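Local coordinates for protein NAD(P)H-hydrate epimerase (Saccharomyces cerevisiae, PDB 1JZT) that catalyses the epimerization of the S and R forms of hydrated NADH and NADPH, so that a partner dehydratase can repair both, and uses a potassium ion, at residues V43-P48 against D241-L246; D16-G21 against R224-K229. One frame throughout, in Å; residues are numbered along the deposited sequence.

Contact 1 (V43-P48 against D241-L246); sequences VCRQFP and DQILKL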
ATOM      1  N   VAL A  43       3.313   6.306   6.334  1.00  9.70           N
ATOM      2  CA  VAL A  43       4.768   6.264   6.212  1.00 10.10           C
ATOM      3  C   VAL A  43       5.390   7.459   6.931  1.00 10.34           C
ATOM      4  O   VAL A  43       6.370   7.321   7.666  1.00 10.55           O
ATOM      5  CB  VAL A  43       5.194   6.296   4.735  1.00 10.95           C
ATOM      6  CG1 VAL A  43       6.704   6.481   4.625  1.00  9.94           C
ATOM      7  CG2 VAL A  43       4.755   5.014   4.051  1.00 10.68           C
ATOM      8  N   CYS A  44       4.817   8.635   6.702  1.00  9.88           N
ATOM      9  CA  CYS A  44       5.302   9.858   7.328  1.00 12.82           C
ATOM     10  C   CYS A  44       5.164   9.778   8.851  1.00 12.99           C
ATOM     11  O   CYS A  44       6.026  10.246   9.589  1.00 12.06           O
ATOM     12  CB  CYS A  44       4.519  11.063   6.781  1.00 15.52           C
ATOM     13  SG  CYS A  44       4.978  12.678   7.462  1.00 23.93           S
ATOM     14  N   ARG A  45       4.087   9.168   9.325  1.00 11.48           N
ATOM     15  CA  ARG A  45       3.869   9.069  10.765  1.00 15.09           C
ATOM     16  C   ARG A  45       4.765   8.020  11.424  1.00 14.83           C
ATOM     17  O   ARG A  45       5.184   8.183  12.572  1.00 13.80           O
ATOM     18  CB  ARG A  45       2.400   8.767  11.048  1.00 15.52           C
ATOM     19  CG  ARG A  45       2.021   8.923  12.505  1.00 20.77           C
ATOM     20  CD  ARG A  45       0.527   9.117  12.665  1.00 20.95           C
ATOM     21  NE  ARG A  45       0.055  10.361  12.056  1.00 21.53           N
ATOM     22  CZ  ARG A  45      -1.222  10.739  12.051  1.00 22.18           C
ATOM     23  NH1 ARG A  45      -2.142   9.969  12.622  1.00 17.61           N
ATOM     24  NH2 ARG A  45      -1.585  11.883  11.481  1.00 23.42           N
ATOM     25  N   GLN A  46       5.063   6.957  10.685  1.00 13.11           N
ATOM     26  CA  GLN A  46       5.908   5.866  11.169  1.00 14.76           C
ATOM     27  C   GLN A  46       7.392   6.235  11.065  1.00 14.79           C
ATOM     28  O   GLN A  46       8.209   5.802  11.879  1.00 15.36           O
ATOM     29  CB  GLN A  46       5.611   4.603  10.345  1.00 15.36           C
ATOM     30  CG  GLN A  46       6.135   3.293  10.911  1.00 19.13           C
ATOM     31  CD  GLN A  46       5.462   2.899  12.215  1.00 19.22           C
ATOM     32  OE1 GLN A  46       4.281   3.175  12.433  1.00 21.01           O
ATOM     33  NE2 GLN A  46       6.212   2.240  13.087  1.00 21.65           N
ATOM     34  N   PHE A  47       7.738   7.050  10.072  1.00 14.35           N
ATOM     35  CA  PHE A  47       9.131   7.462   9.874  1.00 14.93           C
ATOM     36  C   PHE A  47       9.266   8.983   9.771  1.00 14.90           C
ATOM     37  O   PHE A  47       9.674   9.518   8.738  1.00 13.79           O
ATOM     38  CB  PHE A  47       9.696   6.812   8.611  1.00 15.26           C
ATOM     39  CG  PHE A  47       9.612   5.311   8.613  1.00 17.78           C
ATOM     40  CD1 PHE A  47      10.448   4.550   9.424  1.00 18.37           C
ATOM     41  CD2 PHE A  47       8.692   4.654   7.803  1.00 17.24           C
ATOM     42  CE1 PHE A  47      10.369   3.153   9.425  1.00 20.40           C
ATOM     43  CE2 PHE A  47       8.602   3.263   7.793  1.00 17.16           C
ATOM     44  CZ  PHE A  47       9.444   2.511   8.606  1.00 18.07           C
ATOM     45  N   PRO A  48       8.932   9.702  10.855  1.00 15.60           N
ATOM     46  CA  PRO A  48       9.019  11.169  10.874  1.00 17.03           C
ATOM     47  C   PRO A  48      10.409  11.672  10.483  1.00 18.88           C
ATOM     48  O   PRO A  48      11.424  11.078  10.847  1.00 18.60           O
ATOM     49  CB  PRO A  48       8.648  11.523  12.316  1.00 16.34           C
ATOM     50  CG  PRO A  48       9.055  10.307  13.091  1.00 15.65           C
ATOM     51  CD  PRO A  48       8.613   9.178  12.195  1.00 16.02           C
ATOM     52  N   ASP A 241      -7.268  13.171  10.099  1.00  5.73           N
ATOM     53  CA  ASP A 241      -6.420  12.060   9.649  1.00  7.91           C
ATOM     54  C   ASP A 241      -7.095  11.152   8.630  1.00  6.88           C
ATOM     55  O   ASP A 241      -8.311  10.951   8.672  1.00  6.74           O
ATOM     56  CB  ASP A 241      -6.000  11.164  10.817  1.00  7.29           C
ATOM     57  CG  ASP A 241      -5.044  11.839  11.779  1.00 12.48           C
ATOM     58  OD1 ASP A 241      -4.515  12.920  11.459  1.00 12.53           O
ATOM     59  OD2 ASP A 241      -4.822  11.262  12.868  1.00 13.14           O
ATOM     60  N   GLN A 242      -6.299  10.588   7.724  1.00  5.21           N
ATOM     61  CA  GLN A 242      -6.839   9.670   6.724  1.00  7.56           C
ATOM     62  C   GLN A 242      -6.391   8.247   7.066  1.00  7.52           C
ATOM     63  O   GLN A 242      -6.536   7.310   6.269  1.00  8.41           O
ATOM     64  CB  GLN A 242      -6.370  10.059   5.322  1.00  7.08           C
ATOM     65  CG  GLN A 242      -6.886  11.433   4.872  1.00  5.59           C
ATOM     66  CD  GLN A 242      -8.403  11.497   4.811  1.00  3.57           C
ATOM     67  OE1 GLN A 242      -9.027  10.828   3.991  1.00  6.52           O
ATOM     68  NE2 GLN A 242      -9.003  12.295   5.688  1.00  4.93           N
ATOM     69  N   ILE A 243      -5.842   8.113   8.270  1.00  7.56           N
ATOM     70  CA  ILE A 243      -5.374   6.842   8.798  1.00  6.71           C
ATOM     71  C   ILE A 243      -5.732   6.807  10.282  1.00  7.84           C
ATOM     72  O   ILE A 243      -5.974   7.851  10.896  1.00  6.93           O
ATOM     73  CB  ILE A 243      -3.834   6.690   8.675  1.00  8.87           C
ATOM     74  CG1 ILE A 243      -3.137   7.815   9.453  1.00  7.74           C
ATOM     75  CG2 ILE A 243      -3.417   6.693   7.212  1.00  9.72           C
ATOM     76  CD1 ILE A 243      -1.627   7.634   9.579  1.00 11.40           C
ATOM     77  N   LEU A 244      -5.779   5.599  10.835  1.00  8.80           N
ATOM     78  CA  LEU A 244      -6.077   5.363  12.250  1.00  7.82           C
ATOM     79  C   LEU A 244      -5.230   4.167  12.677  1.00 10.42           C
ATOM     80  O   LEU A 244      -5.232   3.131  12.009  1.00  7.40           O
ATOM     81  CB  LEU A 244      -7.556   5.013  12.459  1.00  7.73           C
ATOM     82  CG  LEU A 244      -7.930   4.575  13.884  1.00  8.17           C
ATOM     83  CD1 LEU A 244      -7.663   5.718  14.862  1.00  8.59           C
ATOM     84  CD2 LEU A 244      -9.400   4.166  13.943  1.00 12.62           C
ATOM     85  N   LYS A 245      -4.492   4.310  13.769  1.00  9.80           N
ATOM     86  CA  LYS A 245      -3.664   3.219  14.254  1.00 14.57           C
ATOM     87  C   LYS A 245      -4.606   2.136  14.791  1.00 15.96           C
ATOM     88  O   LYS A 245      -5.361   2.376  15.739  1.00 15.95           O
ATOM     89  CB  LYS A 245      -2.720   3.732  15.347  1.00 16.18           C
ATOM     90  CG  LYS A 245      -1.661   2.750  15.799  1.00 19.82           C
ATOM     91  CD  LYS A 245      -0.812   3.384  16.888  1.00 24.37           C
ATOM     92  CE  LYS A 245       0.202   2.409  17.434  1.00 28.51           C
ATOM     93  NZ  LYS A 245       1.092   1.938  16.342  1.00 32.81           N
ATOM     94  N   LEU A 246      -4.553   0.970  14.142  1.00 19.55           N
ATOM     95  CA  LEU A 246      -5.369  -0.223  14.413  1.00 22.01           C
ATOM     96  C   LEU A 246      -6.693  -0.238  13.642  1.00 24.73           C
ATOM     97  O   LEU A 246      -7.737   0.163  14.201  1.00 28.16           O
ATOM     98  CB  LEU A 246      -5.620  -0.408  15.906  1.00 21.44           C
ATOM     99  CG  LEU A 246      -4.571  -1.285  16.598  1.00 16.13           C
ATOM    100  CD1 LEU A 246      -3.193  -0.647  16.436  1.00 14.98           C
ATOM    101  CD2 LEU A 246      -4.917  -1.449  18.067  1.00 21.60           C
ATOM    102  OXT LEU A 246      -6.665  -0.643  12.456  1.00 26.06           O
TER
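R45 NH1 donates to D241 OD2 at 3.0 Å, and R45 NH2 donates to D241 OD1 at 3.1 Å. Together they make an end-on, two-pronged salt bridge. The second bond is nearly straight, with an N-H...O angle of 175°. Both oxygens lie close to the guanidinium plane. The carboxylate is not coplanar with it: the two planes stand 61° apart, and both nitrogens reach the oxygens from above the carboxylate plane.

R45 sits in the last turn of helix 28-46. Its CG is anti to the backbone N (chi1 -168°), and a bend at chi3 turns the guanidinium toward the carboxylate. D241 belongs to the same C-terminal segment as strand 243-245, which is an outermost strand of the mixed sheet within this chain and pairs antiparallel with 214-218. The bridge thus ties the end of a helix to the C-terminal tail of the chain.

I243 supplies the apolar half of the contact. Its CD1 lies over one face of the guanidinium, toward the rim, 3.9 Å from R45 NH1. The same methyl is 4.0 Å from R45 CD, so the aliphatic part of the arginine is touched as well. The two side chains run past each other in opposite directions.

Other bonds hold the tail on the same helix: Q41 OE1 meets Q242 N, and S38 OG meets Q242 O. Q46 OE1 is bonded to Y216 OH of the neighbouring strand.

With both prongs engaged and a methyl over one face, the guanidinium is restrained in rotation, and its charge is probably offset in part by D241.

Contact 2 (D16-G21 against R224-K229); sequences DKELMG and RDFANK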
ATOM      1  N   ASP A  16     -16.217  -2.572  -3.022  1.00 21.09           N
ATOM      2  CA  ASP A  16     -15.634  -1.771  -4.091  1.00 23.19           C
ATOM      3  C   ASP A  16     -16.592  -1.630  -5.259  1.00 22.91           C
ATOM      4  O   ASP A  16     -16.728  -0.549  -5.835  1.00 21.28           O
ATOM      5  CB  ASP A  16     -14.338  -2.407  -4.577  1.00 26.36           C
ATOM      6  CG  ASP A  16     -13.116  -1.757  -3.975  1.00 29.03           C
ATOM      7  OD1 ASP A  16     -13.188  -1.329  -2.806  1.00 32.49           O
ATOM      8  OD2 ASP A  16     -12.083  -1.684  -4.670  1.00 32.48           O
ATOM      9  N   LYS A  17     -17.252  -2.728  -5.610  1.00 21.40           N
ATOM     10  CA  LYS A  17     -18.197  -2.715  -6.716  1.00 22.09           C
ATOM     11  C   LYS A  17     -19.337  -1.750  -6.426  1.00 20.28           C
ATOM     12  O   LYS A  17     -19.763  -1.001  -7.300  1.00 20.62           O
ATOM     13  CB  LYS A  17     -18.759  -4.118  -6.960  1.00 23.69           C
ATOM     14  CG  LYS A  17     -19.794  -4.184  -8.074  1.00 26.82           C
ATOM     15  CD  LYS A  17     -20.447  -5.566  -8.156  1.00 28.30           C
ATOM     16  CE  LYS A  17     -21.675  -5.538  -9.064  1.00 31.06           C
ATOM     17  NZ  LYS A  17     -22.394  -6.850  -9.137  1.00 33.43           N
ATOM     18  N   GLU A  18     -19.834  -1.769  -5.196  1.00 19.18           N
ATOM     19  CA  GLU A  18     -20.922  -0.879  -4.833  1.00 20.66           C
ATOM     20  C   GLU A  18     -20.480   0.572  -4.758  1.00 18.68           C
ATOM     21  O   GLU A  18     -21.177   1.459  -5.257  1.00 16.76           O
ATOM     22  CB  GLU A  18     -21.542  -1.294  -3.498  1.00 21.32           C
ATOM     23  CG  GLU A  18     -22.565  -2.409  -3.627  1.00 26.88           C
ATOM     24  CD  GLU A  18     -23.316  -2.659  -2.340  1.00 29.02           C
ATOM     25  OE1 GLU A  18     -23.830  -1.680  -1.749  1.00 29.17           O
ATOM     26  OE2 GLU A  18     -23.404  -3.836  -1.923  1.00 32.76           O
ATOM     27  N   LEU A  19     -19.328   0.821  -4.140  1.00 16.87           N
ATOM     28  CA  LEU A  19     -18.835   2.188  -4.008  1.00 17.54           C
ATOM     29  C   LEU A  19     -18.732   2.899  -5.352  1.00 18.91           C
ATOM     30  O   LEU A  19     -19.085   4.072  -5.468  1.00 18.69           O
ATOM     31  CB  LEU A  19     -17.475   2.211  -3.304  1.00 15.78           C
ATOM     32  CG  LEU A  19     -17.497   1.879  -1.813  1.00 14.31           C
ATOM     33  CD1 LEU A  19     -16.074   1.927  -1.251  1.00 15.18           C
ATOM     34  CD2 LEU A  19     -18.385   2.879  -1.075  1.00 16.87           C
HETATM   35  N   MSE A  20     -18.264   2.197  -6.375  1.00 19.85           N
HETATM   36  CA  MSE A  20     -18.143   2.833  -7.674  1.00 21.97           C
HETATM   37  C   MSE A  20     -19.307   2.548  -8.613  1.00 21.15           C
HETATM   38  O   MSE A  20     -19.224   2.797  -9.814  1.00 22.53           O
HETATM   39  CB  MSE A  20     -16.797   2.468  -8.305  1.00 24.68           C
HETATM   40  CG  MSE A  20     -15.653   3.265  -7.677  1.00 27.29           C
HETATM   41 SE   MSE A  20     -13.912   2.523  -7.991  0.83 32.53          SE
HETATM   42  CE  MSE A  20     -14.006   1.058  -6.723  1.00 31.49           C
ATOM     43  N   GLY A  21     -20.401   2.041  -8.048  1.00 21.54           N
ATOM     44  CA  GLY A  21     -21.588   1.764  -8.838  1.00 21.96           C
ATOM     45  C   GLY A  21     -22.385   3.041  -9.062  1.00 22.13           C
ATOM     46  O   GLY A  21     -22.126   4.045  -8.402  1.00 19.70           O
ATOM     47  N   ARG A 224     -21.731   5.169   8.106  1.00 21.56           N
ATOM     48  CA  ARG A 224     -22.133   4.170   9.094  1.00 25.08           C
ATOM     49  C   ARG A 224     -23.010   3.031   8.572  1.00 24.60           C
ATOM     50  O   ARG A 224     -22.644   1.861   8.672  1.00 24.66           O
ATOM     51  CB  ARG A 224     -22.846   4.864  10.256  1.00 28.04           C
ATOM     52  CG  ARG A 224     -23.142   3.963  11.437  1.00 33.56           C
ATOM     53  CD  ARG A 224     -23.975   4.702  12.469  1.00 38.93           C
ATOM     54  NE  ARG A 224     -24.269   3.871  13.631  1.00 43.91           N
ATOM     55  CZ  ARG A 224     -23.354   3.449  14.496  1.00 46.56           C
ATOM     56  NH1 ARG A 224     -22.080   3.785  14.327  1.00 48.19           N
ATOM     57  NH2 ARG A 224     -23.712   2.692  15.527  1.00 47.60           N
ATOM     58  N   ASP A 225     -24.171   3.373   8.022  1.00 24.49           N
ATOM     59  CA  ASP A 225     -25.097   2.366   7.517  1.00 24.84           C
ATOM     60  C   ASP A 225     -24.461   1.415   6.505  1.00 22.56           C
ATOM     61  O   ASP A 225     -24.746   0.220   6.509  1.00 23.62           O
ATOM     62  CB  ASP A 225     -26.317   3.042   6.892  1.00 29.41           C
ATOM     63  CG  ASP A 225     -25.965   3.856   5.669  1.00 33.22           C
ATOM     64  OD1 ASP A 225     -25.101   4.757   5.777  1.00 37.69           O
ATOM     65  OD2 ASP A 225     -26.551   3.596   4.598  1.00 36.98           O
ATOM     66  N   PHE A 226     -23.599   1.945   5.646  1.00 19.70           N
ATOM     67  CA  PHE A 226     -22.934   1.135   4.629  1.00 17.66           C
ATOM     68  C   PHE A 226     -22.019   0.115   5.293  1.00 17.46           C
ATOM     69  O   PHE A 226     -22.049  -1.069   4.956  1.00 17.16           O
ATOM     70  CB  PHE A 226     -22.111   2.027   3.698  1.00 15.78           C
ATOM     71  CG  PHE A 226     -21.481   1.294   2.552  1.00 15.04           C
ATOM     72  CD1 PHE A 226     -22.256   0.838   1.492  1.00 14.71           C
ATOM     73  CD2 PHE A 226     -20.107   1.076   2.521  1.00 15.86           C
ATOM     74  CE1 PHE A 226     -21.673   0.176   0.412  1.00 14.23           C
ATOM     75  CE2 PHE A 226     -19.512   0.417   1.448  1.00 16.47           C
ATOM     76  CZ  PHE A 226     -20.297  -0.035   0.386  1.00 15.42           C
ATOM     77  N   ALA A 227     -21.199   0.586   6.229  1.00 16.21           N
ATOM     78  CA  ALA A 227     -20.282  -0.287   6.952  1.00 17.05           C
ATOM     79  C   ALA A 227     -21.069  -1.376   7.678  1.00 16.85           C
ATOM     80  O   ALA A 227     -20.789  -2.562   7.517  1.00 15.62           O
ATOM     81  CB  ALA A 227     -19.460   0.523   7.956  1.00 16.45           C
ATOM     82  N   ASN A 228     -22.056  -0.969   8.471  1.00 17.08           N
ATOM     83  CA  ASN A 228     -22.876  -1.924   9.213  1.00 17.68           C
ATOM     84  C   ASN A 228     -23.464  -2.986   8.288  1.00 18.74           C
ATOM     85  O   ASN A 228     -23.546  -4.160   8.653  1.00 18.03           O
ATOM     86  CB  ASN A 228     -24.005  -1.204   9.959  1.00 18.37           C
ATOM     87  CG  ASN A 228     -23.492  -0.336  11.104  1.00 21.55           C
ATOM     88  OD1 ASN A 228     -22.311  -0.384  11.455  1.00 24.26           O
ATOM     89  ND2 ASN A 228     -24.380   0.452  11.695  1.00 21.68           N
ATOM     90  N   LYS A 229     -23.868  -2.572   7.092  1.00 19.82           N
ATOM     91  CA  LYS A 229     -24.438  -3.495   6.121  1.00 22.04           C
ATOM     92  C   LYS A 229     -23.445  -4.598   5.786  1.00 22.30           C
ATOM     93  O   LYS A 229     -23.832  -5.730   5.489  1.00 22.47           O
ATOM     94  CB  LYS A 229     -24.813  -2.755   4.836  1.00 23.32           C
ATOM     95  CG  LYS A 229     -25.298  -3.678   3.731  1.00 24.95           C
ATOM     96  CD  LYS A 229     -25.826  -2.902   2.549  1.00 27.98           C
ATOM     97  CE  LYS A 229     -24.710  -2.305   1.723  1.00 28.77           C
ATOM     98  NZ  LYS A 229     -25.266  -1.560   0.559  1.00 32.02           N
TER
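L19 and F226 form the close-packed half of a small helix-to-helix contact at the periphery of the Rossmann-like YjeF N-terminal domain. Helix 9-19 supplies L19 from its last turn, and the short helix 224-229 supplies F226. Both residues are buried. L19 CD2 lies 3.7 Å from F226 CE2, and L19 CG lies 4.0 Å from F226 CZ. The leucine therefore meets the far end of the ring with its branch point and one methyl. With chi1 at -175° the F226 ring swings away from its own backbone N and reaches across to helix 9-19. F230 packs edge-to-face with the same ring.

The other half is polar and more exposed. E18 and K229 reach for each other from opposite directions and join in a salt bridge. Here the lysine extends from an exposed position, and its chain bends at chi3 (76°) to bring the ammonium to the glutamate. The bond is one-sided: E18 OE2 stays 3.8 Å from K229 NZ.

E18 also links the two halves. Its OE1 lies at the edge of the F226 ring, near the ring plane, 3.6 Å from F226 CE1. The carboxylate and ring planes are almost perpendicular, at 88°. L19 thus touches the ring at CE2 and CZ, and the carboxylate oxygen touches it at CE1. That oxygen, E18 OE1, accepts from K229 NZ at 2.7 Å through its syn lone pair.

Contact 1 and contact 2 do not touch. Their centres are 24 Å apart, and their nearest atoms are about 12 Å apart. They are related through the chain: helix 9-19 is followed by helix 28-46, and helix 224-229 by strand 243-245. Each contact therefore joins an N-terminal helix to an element near the C-terminus, and the two connections cross along the sequence. Neither reaches the predicted NADPHX site. In contact 1 the I243 side chain is about 12 Å from those of D73 and D173. In contact 2 the L19 side chain is nearer, about 9 Å from that of F143 and about 10 Å from that of N69.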